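Local structure of CRISPR-associated endonuclease C2c1 (Alicyclobacillus acidoterrestris, 5U31) at residues 295-307 with 326-340. The protein is an RNA-guided CRISPR endonuclease that recognises target DNA beside a protospacer adjacent motif and cleaves it with its metal-dependent RuvC domain. The protein carries 3 engineered substitutions. Residues are numbered along the deposited sequence; the frame is centred on the assembly and turned at random.
Sequences RALRGSDKVFEKW and VQRRNTRRFGSHDLF. With nucleotides of chain C; nucleotides of chain B.
Arg298 runs past the backbone of residues 333-335 to the bound DNA, where its guanidinium bridges the DNA backbone and the carbonyls of Phe334 and Asp859. Arg298 NH1 donates to OP1 of DT4 of chain C at 2.7 Å, and Arg298 NH2 bonds both that oxygen and O3' of DC3 of chain C. Arg298 NH2 also makes a weak bond to Phe334 O, at the edge of the guanidinium. The long chain, with CG anti to the backbone N (chi1 -164°) and a bend at chi3, lays CD along the 333-334 peptide, and NE is held by Asp859 O. Arginine suits this place because its flat, multiply donating head can serve phosphate and carbonyls together.

The backbones meet alongside: Ser336 N donates to Ala296 O at 2.8 Å, nearly straight at 170°, and Gly335 N bonds Arg298 O weakly. Gly335 CA lies 3.3 Å from Ala296 O in a CA-H...O contact. Glycine suits the spot because its bare CA lets the two backbones come this close. Ser336 then N-caps helix 337-343, its OG accepting from Leu339 N.

Deeper in, Phe340 is a knob among Ser300, Val303, Phe304 and Trp307. Ser300 CB meets the ring edge 3.6 Å from Phe340 CE1, while Val303 CG2 lies over one face of the Phe340 ring and also meets Val326 CG2 at 3.7 Å. Leu339 CD1 touches both Leu297 CD2 and Ala296 CB, 3.6 Å from the former.

Within the REC1 domain, the contact brings helix 300-308 against the end of helix 316-329 and the start of helix 337-343. Helix 358-374 packs on Leu297, Ser300 and Phe304, while helix 862-871 touches Arg295 and Arg332.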
loop_
_atom_site.group_PDB
_atom_site.type_symbol
_atom_site.label_atom_id
_atom_site.label_comp_id
_atom_site.label_asym_id
_atom_site.label_seq_id
_atom_site.Cartn_x
_atom_site.Cartn_y
_atom_site.Cartn_z
ATOM N N ARG A 295 1.629 -7.929 -20.587
ATOM C CA ARG A 295 3.023 -8.019 -20.166
ATOM C C ARG A 295 3.909 -8.555 -21.284
ATOM O O ARG A 295 5.014 -8.048 -21.508
ATOM C CB ARG A 295 3.122 -8.898 -18.920
ATOM C CG ARG A 295 4.481 -9.505 -18.667
ATOM C CD ARG A 295 4.545 -10.081 -17.263
ATOM N NE ARG A 295 4.573 -9.023 -16.257
ATOM C CZ ARG A 295 4.957 -9.201 -15.000
ATOM N NH1 ARG A 295 5.347 -10.398 -14.590
ATOM N NH2 ARG A 295 4.961 -8.179 -14.158
ATOM N N ALA A 296 3.441 -9.578 -22.002
ATOM C CA ALA A 296 4.232 -10.133 -23.092
ATOM C C ALA A 296 4.306 -9.176 -24.275
ATOM O O ALA A 296 5.296 -9.182 -25.014
ATOM C CB ALA A 296 3.656 -11.479 -23.526
ATOM N N LEU A 297 3.283 -8.343 -24.460
ATOM C CA LEU A 297 3.259 -7.356 -25.530
ATOM C C LEU A 297 3.903 -6.033 -25.131
ATOM O O LEU A 297 3.663 -5.018 -25.793
ATOM C CB LEU A 297 1.821 -7.110 -25.989
ATOM C CG LEU A 297 1.142 -8.222 -26.784
ATOM C CD1 LEU A 297 -0.321 -7.886 -27.004
ATOM C CD2 LEU A 297 1.850 -8.422 -28.111
ATOM N N ARG A 298 4.702 -6.016 -24.066
ATOM C CA ARG A 298 5.306 -4.766 -23.626
ATOM C C ARG A 298 6.244 -4.233 -24.702
ATOM O O ARG A 298 7.119 -4.951 -25.196
ATOM C CB ARG A 298 6.056 -4.959 -22.307
ATOM C CG ARG A 298 6.375 -3.642 -21.605
ATOM C CD ARG A 298 7.169 -3.834 -20.325
ATOM N NE ARG A 298 6.445 -4.624 -19.336
ATOM C CZ ARG A 298 6.785 -5.855 -18.972
ATOM N NH1 ARG A 298 6.064 -6.504 -18.071
ATOM N NH2 ARG A 298 7.850 -6.435 -19.508
ATOM N N GLY A 299 6.049 -2.969 -25.071
ATOM C CA GLY A 299 6.830 -2.389 -26.145
ATOM C C GLY A 299 6.482 -2.896 -27.524
ATOM O O GLY A 299 7.317 -2.823 -28.428
ATOM N N SER A 300 5.267 -3.419 -27.712
ATOM C CA SER A 300 4.842 -3.874 -29.031
ATOM C C SER A 300 4.569 -2.718 -29.982
ATOM O O SER A 300 4.565 -2.922 -31.200
ATOM C CB SER A 300 3.589 -4.736 -28.912
ATOM O OG SER A 300 2.546 -4.003 -28.294
ATOM N N ASP A 301 4.323 -1.518 -29.452
ATOM C CA ASP A 301 4.109 -0.360 -30.309
ATOM C C ASP A 301 5.338 -0.079 -31.165
ATOM O O ASP A 301 5.221 0.193 -32.366
ATOM C CB ASP A 301 3.758 0.860 -29.454
ATOM C CG ASP A 301 2.808 1.814 -30.155
ATOM O OD1 ASP A 301 1.613 1.836 -29.791
ATOM O OD2 ASP A 301 3.255 2.534 -31.072
ATOM N N LYS A 302 6.530 -0.155 -30.566
ATOM C CA LYS A 302 7.756 0.130 -31.304
ATOM C C LYS A 302 8.062 -0.967 -32.317
ATOM O O LYS A 302 8.452 -0.675 -33.453
ATOM C CB LYS A 302 8.923 0.297 -30.333
ATOM C CG LYS A 302 8.651 1.259 -29.188
ATOM C CD LYS A 302 9.681 1.095 -28.078
ATOM C CE LYS A 302 9.287 1.881 -26.839
ATOM N NZ LYS A 302 10.166 1.561 -25.681
ATOM N N VAL A 303 7.892 -2.231 -31.923
ATOM C CA VAL A 303 8.194 -3.344 -32.820
ATOM C C VAL A 303 7.273 -3.337 -34.032
ATOM O O VAL A 303 7.691 -3.692 -35.141
ATOM C CB VAL A 303 8.107 -4.680 -32.056
ATOM C CG1 VAL A 303 8.496 -5.838 -32.957
ATOM C CG2 VAL A 303 8.990 -4.645 -30.822
ATOM N N PHE A 304 6.016 -2.920 -33.851
ATOM C CA PHE A 304 5.047 -2.973 -34.944
ATOM C C PHE A 304 5.339 -1.919 -36.008
ATOM O O PHE A 304 5.258 -2.204 -37.209
ATOM C CB PHE A 304 3.628 -2.806 -34.400
ATOM C CG PHE A 304 3.110 -4.012 -33.663
ATOM C CD1 PHE A 304 1.869 -3.983 -33.047
ATOM C CD2 PHE A 304 3.862 -5.174 -33.584
ATOM C CE1 PHE A 304 1.388 -5.088 -32.370
ATOM C CE2 PHE A 304 3.385 -6.281 -32.905
ATOM C CZ PHE A 304 2.147 -6.238 -32.299
ATOM N N GLU A 305 5.662 -0.690 -35.591
ATOM C CA GLU A 305 6.008 0.348 -36.558
ATOM C C GLU A 305 7.255 -0.030 -37.341
ATOM O O GLU A 305 7.320 0.162 -38.561
ATOM C CB GLU A 305 6.213 1.686 -35.849
ATOM C CG GLU A 305 4.947 2.264 -35.251
ATOM C CD GLU A 305 5.190 3.591 -34.563
ATOM O OE1 GLU A 305 6.362 4.017 -34.494
ATOM O OE2 GLU A 305 4.210 4.207 -34.094
ATOM N N LYS A 306 8.258 -0.573 -36.653
ATOM C CA LYS A 306 9.459 -1.028 -37.338
ATOM C C LYS A 306 9.168 -2.205 -38.264
ATOM O O LYS A 306 9.814 -2.344 -39.308
ATOM C CB LYS A 306 10.527 -1.387 -36.309
ATOM C CG LYS A 306 11.410 -0.219 -35.900
ATOM C CD LYS A 306 11.547 -0.129 -34.390
ATOM C CE LYS A 306 12.767 0.690 -33.981
ATOM N NZ LYS A 306 12.806 2.042 -34.606
ATOM N N TRP A 307 8.200 -3.053 -37.910
ATOM C CA TRP A 307 7.814 -4.138 -38.807
ATOM C C TRP A 307 7.061 -3.624 -40.027
ATOM O O TRP A 307 7.095 -4.263 -41.085
ATOM C CB TRP A 307 6.956 -5.159 -38.064
ATOM C CG TRP A 307 7.729 -6.144 -37.262
ATOM C CD1 TRP A 307 9.084 -6.253 -37.178
ATOM C CD2 TRP A 307 7.188 -7.170 -36.428
ATOM N NE1 TRP A 307 9.422 -7.287 -36.338
ATOM C CE2 TRP A 307 8.273 -7.866 -35.865
ATOM C CE3 TRP A 307 5.888 -7.568 -36.101
ATOM C CZ2 TRP A 307 8.100 -8.937 -34.993
ATOM C CZ3 TRP A 307 5.717 -8.632 -35.238
ATOM C CH2 TRP A 307 6.816 -9.303 -34.693
ATOM N N VAL A 326 14.549 -3.104 -30.422
ATOM C CA VAL A 326 13.590 -2.486 -29.513
ATOM C C VAL A 326 13.896 -2.871 -28.071
ATOM O O VAL A 326 13.749 -2.057 -27.150
ATOM C CB VAL A 326 12.157 -2.875 -29.917
ATOM C CG1 VAL A 326 11.153 -2.272 -28.958
ATOM C CG2 VAL A 326 11.881 -2.417 -31.334
ATOM N N GLN A 327 14.333 -4.113 -27.852
ATOM C CA GLN A 327 14.712 -4.539 -26.508
ATOM C C GLN A 327 15.972 -3.825 -26.039
ATOM O O GLN A 327 16.056 -3.397 -24.883
ATOM C CB GLN A 327 14.907 -6.056 -26.474
ATOM C CG GLN A 327 15.283 -6.602 -25.108
ATOM C CD GLN A 327 15.352 -8.118 -25.076
ATOM O OE1 GLN A 327 15.501 -8.770 -26.109
ATOM N NE2 GLN A 327 15.241 -8.688 -23.880
ATOM N N ARG A 328 16.960 -3.679 -26.925
ATOM C CA ARG A 328 18.226 -3.070 -26.533
ATOM C C ARG A 328 18.061 -1.604 -26.150
ATOM O O ARG A 328 18.849 -1.087 -25.349
ATOM C CB ARG A 328 19.239 -3.213 -27.666
ATOM C CG ARG A 328 20.640 -2.752 -27.315
ATOM C CD ARG A 328 21.582 -2.920 -28.493
ATOM N NE ARG A 328 21.109 -2.204 -29.674
ATOM C CZ ARG A 328 20.548 -2.786 -30.730
ATOM N NH1 ARG A 328 20.393 -4.104 -30.759
ATOM N NH2 ARG A 328 20.147 -2.051 -31.759
ATOM N N ARG A 329 17.055 -0.920 -26.702
ATOM C CA ARG A 329 16.840 0.485 -26.359
ATOM C C ARG A 329 16.589 0.653 -24.866
ATOM O O ARG A 329 17.042 1.630 -24.258
ATOM C CB ARG A 329 15.677 1.049 -27.177
ATOM C CG ARG A 329 15.517 2.560 -27.102
ATOM C CD ARG A 329 15.128 3.132 -28.465
ATOM N NE ARG A 329 16.199 2.972 -29.448
ATOM C CZ ARG A 329 16.101 3.297 -30.735
ATOM N NH1 ARG A 329 14.973 3.801 -31.215
ATOM N NH2 ARG A 329 17.136 3.113 -31.546
ATOM N N ASN A 330 15.867 -0.289 -24.261
ATOM C CA ASN A 330 15.739 -0.383 -22.808
ATOM C C ASN A 330 15.241 -1.781 -22.485
ATOM O O ASN A 330 14.136 -2.152 -22.895
ATOM C CB ASN A 330 14.786 0.676 -22.245
ATOM C CG ASN A 330 14.538 0.505 -20.751
ATOM O OD1 ASN A 330 13.406 0.286 -20.320
ATOM N ND2 ASN A 330 15.599 0.593 -19.957
ATOM N N THR A 331 16.058 -2.557 -21.769
ATOM C CA THR A 331 15.709 -3.943 -21.484
ATOM C C THR A 331 14.567 -4.064 -20.484
ATOM O O THR A 331 13.861 -5.079 -20.492
ATOM C CB THR A 331 16.934 -4.701 -20.964
ATOM O OG1 THR A 331 17.462 -4.033 -19.811
ATOM C CG2 THR A 331 18.010 -4.768 -22.032
ATOM N N ARG A 332 14.363 -3.057 -19.634
ATOM C CA ARG A 332 13.341 -3.169 -18.597
ATOM C C ARG A 332 11.938 -3.129 -19.188
ATOM O O ARG A 332 11.067 -3.905 -18.780
ATOM C CB ARG A 332 13.522 -2.061 -17.560
ATOM C CG ARG A 332 14.801 -2.183 -16.742
ATOM C CD ARG A 332 15.167 -0.869 -16.067
ATOM N NE ARG A 332 14.174 -0.455 -15.079
ATOM C CZ ARG A 332 14.218 -0.795 -13.795
ATOM N NH1 ARG A 332 15.206 -1.559 -13.350
ATOM N NH2 ARG A 332 13.277 -0.373 -12.960
ATOM N N ARG A 333 11.698 -2.245 -20.150
ATOM C CA ARG A 333 10.361 -2.057 -20.714
ATOM C C ARG A 333 10.203 -2.836 -22.018
ATOM O O ARG A 333 9.873 -2.283 -23.067
ATOM C CB ARG A 333 10.082 -0.574 -20.924
ATOM C CG ARG A 333 10.015 0.236 -19.645
ATOM C CD ARG A 333 9.841 1.709 -19.955
ATOM N NE ARG A 333 9.641 2.502 -18.748
ATOM C CZ ARG A 333 9.510 3.824 -18.741
ATOM N NH1 ARG A 333 9.559 4.503 -19.878
ATOM N NH2 ARG A 333 9.328 4.467 -17.596
ATOM N N PHE A 334 10.435 -4.143 -21.941
ATOM C CA PHE A 334 10.306 -5.011 -23.101
ATOM C C PHE A 334 9.542 -6.266 -22.714
ATOM O O PHE A 334 9.640 -6.747 -21.581
ATOM C CB PHE A 334 11.672 -5.384 -23.686
ATOM C CG PHE A 334 11.590 -6.269 -24.902
ATOM C CD1 PHE A 334 11.927 -7.610 -24.823
ATOM C CD2 PHE A 334 11.165 -5.763 -26.118
ATOM C CE1 PHE A 334 11.850 -8.426 -25.933
ATOM C CE2 PHE A 334 11.083 -6.572 -27.228
ATOM C CZ PHE A 334 11.426 -7.904 -27.137
ATOM N N GLY A 335 8.779 -6.795 -23.667
ATOM C CA GLY A 335 7.963 -7.964 -23.419
ATOM C C GLY A 335 8.618 -9.277 -23.792
ATOM O O GLY A 335 9.798 -9.503 -23.509
ATOM N N SER A 336 7.856 -10.152 -24.436
ATOM C CA SER A 336 8.299 -11.508 -24.730
ATOM C C SER A 336 8.922 -11.573 -26.120
ATOM O O SER A 336 8.297 -11.168 -27.104
ATOM C CB SER A 336 7.120 -12.477 -24.628
ATOM O OG SER A 336 7.398 -13.701 -25.276
ATOM N N HIS A 337 10.158 -12.074 -26.192
ATOM C CA HIS A 337 10.778 -12.317 -27.492
ATOM C C HIS A 337 9.996 -13.357 -28.282
ATOM O O HIS A 337 9.706 -13.158 -29.468
ATOM C CB HIS A 337 12.234 -12.760 -27.312
ATOM C CG HIS A 337 12.881 -13.269 -28.567
ATOM N ND1 HIS A 337 12.913 -14.608 -28.897
ATOM C CD2 HIS A 337 13.536 -12.622 -29.561
ATOM C CE1 HIS A 337 13.552 -14.762 -30.044
ATOM N NE2 HIS A 337 13.940 -13.573 -30.467
ATOM N N ASP A 338 9.626 -14.462 -27.632
ATOM C CA ASP A 338 8.973 -15.559 -28.338
ATOM C C ASP A 338 7.627 -15.145 -28.908
ATOM O O ASP A 338 7.223 -15.650 -29.963
ATOM C CB ASP A 338 8.818 -16.757 -27.405
ATOM C CG ASP A 338 10.150 -17.266 -26.901
ATOM O OD1 ASP A 338 11.149 -16.528 -27.035
ATOM O OD2 ASP A 338 10.204 -18.401 -26.385
ATOM N N LEU A 339 6.922 -14.236 -28.237
ATOM C CA LEU A 339 5.658 -13.747 -28.771
ATOM C C LEU A 339 5.883 -12.967 -30.059
ATOM O O LEU A 339 5.155 -13.142 -31.042
ATOM C CB LEU A 339 4.951 -12.877 -27.732
ATOM C CG LEU A 339 3.440 -13.062 -27.578
ATOM C CD1 LEU A 339 2.803 -11.776 -27.072
ATOM C CD2 LEU A 339 2.799 -13.532 -28.877
ATOM N N PHE A 340 6.893 -12.101 -30.072
ATOM C CA PHE A 340 7.188 -11.353 -31.285
ATOM C C PHE A 340 7.818 -12.243 -32.350
ATOM O O PHE A 340 7.638 -11.998 -33.549
ATOM C CB PHE A 340 8.093 -10.174 -30.948
ATOM C CG PHE A 340 7.438 -9.143 -30.078
ATOM C CD1 PHE A 340 6.207 -8.609 -30.420
ATOM C CD2 PHE A 340 8.052 -8.709 -28.915
ATOM C CE1 PHE A 340 5.604 -7.655 -29.620
ATOM C CE2 PHE A 340 7.455 -7.761 -28.112
ATOM C CZ PHE A 340 6.231 -7.232 -28.466
ATOM P P DT C 4 8.735 -9.498 -17.849
ATOM O OP1 DT C 4 7.533 -8.685 -17.570
ATOM O OP2 DT C 4 9.472 -10.125 -16.726
ATOM O "O5'" DT C 4 8.373 -10.642 -18.907
ATOM C "C5'" DT C 4 7.785 -10.287 -20.154
ATOM C "C4'" DT C 4 7.615 -11.506 -21.042
ATOM O "O4'" DT C 4 8.916 -12.019 -21.409
ATOM C "C3'" DT C 4 6.903 -12.680 -20.393
ATOM O "O3'" DT C 4 5.488 -12.525 -20.525
ATOM C "C2'" DT C 4 7.417 -13.853 -21.217
ATOM C "C1'" DT C 4 8.858 -13.432 -21.522
ATOM N N1 DT C 4 9.867 -14.036 -20.594
ATOM C C2 DT C 4 10.289 -15.322 -20.815
ATOM O O2 DT C 4 9.888 -16.006 -21.741
ATOM N N3 DT C 4 11.205 -15.788 -19.911
ATOM C C4 DT C 4 11.729 -15.111 -18.829
ATOM O O4 DT C 4 12.551 -15.621 -18.072
ATOM C C5 DT C 4 11.245 -13.765 -18.648
ATOM C C7 DT C 4 11.742 -12.933 -17.506
ATOM C C6 DT C 4 10.346 -13.296 -19.529
ATOM P P DC C 3 12.909 -6.863 -15.254
ATOM O OP1 DC C 3 11.784 -5.965 -14.916
ATOM O OP2 DC C 3 13.312 -7.927 -14.310
ATOM O "O5'" DC C 3 12.618 -7.565 -16.663
ATOM C "C5'" DC C 3 12.228 -6.780 -17.782
ATOM C "C4'" DC C 3 11.951 -7.651 -18.996
ATOM O "O4'" DC C 3 13.189 -8.195 -19.518
ATOM C "C3'" DC C 3 11.110 -8.882 -18.737
ATOM O "O3'" DC C 3 9.746 -8.543 -18.651
ATOM C "C2'" DC C 3 11.413 -9.692 -19.990
ATOM C "C1'" DC C 3 12.916 -9.447 -20.139
ATOM N N1 DC C 3 13.726 -10.502 -19.483
ATOM C C2 DC C 3 13.904 -11.728 -20.127
ATOM O O2 DC C 3 13.401 -11.899 -21.242
ATOM N N3 DC C 3 14.631 -12.693 -19.513
ATOM C C4 DC C 3 15.152 -12.469 -18.306
ATOM N N4 DC C 3 15.860 -13.451 -17.737
ATOM C C5 DC C 3 14.973 -11.228 -17.627
ATOM C C6 DC C 3 14.258 -10.283 -18.246
ATOM P P G B 110 16.631 -22.622 -25.781
ATOM O OP1 G B 110 17.253 -23.267 -26.967
ATOM O OP2 G B 110 17.422 -22.426 -24.539
ATOM O "O5'" G B 110 16.066 -21.196 -26.212
ATOM C "C5'" G B 110 15.000 -21.096 -27.145
ATOM C "C4'" G B 110 14.310 -19.758 -27.075
ATOM O "O4'" G B 110 13.639 -19.594 -25.800
ATOM C "C3'" G B 110 15.210 -18.541 -27.164
ATOM O "O3'" G B 110 15.627 -18.260 -28.483
ATOM C "C2'" G B 110 14.347 -17.450 -26.545
ATOM O "O2'" G B 110 13.373 -16.985 -27.469
ATOM C "C1'" G B 110 13.634 -18.227 -25.436
ATOM N N9 G B 110 14.313 -18.059 -24.138
ATOM C C8 G B 110 15.176 -18.912 -23.490
ATOM N N7 G B 110 15.602 -18.435 -22.350
ATOM C C5 G B 110 14.988 -17.194 -22.242
ATOM C C6 G B 110 15.061 -16.211 -21.224
ATOM O O6 G B 110 15.712 -16.239 -20.172
ATOM N N1 G B 110 14.274 -15.104 -21.532
ATOM C C2 G B 110 13.512 -14.963 -22.668
ATOM N N2 G B 110 12.814 -13.826 -22.790
ATOM N N3 G B 110 13.435 -15.874 -23.619
ATOM C C4 G B 110 14.194 -16.951 -23.340
#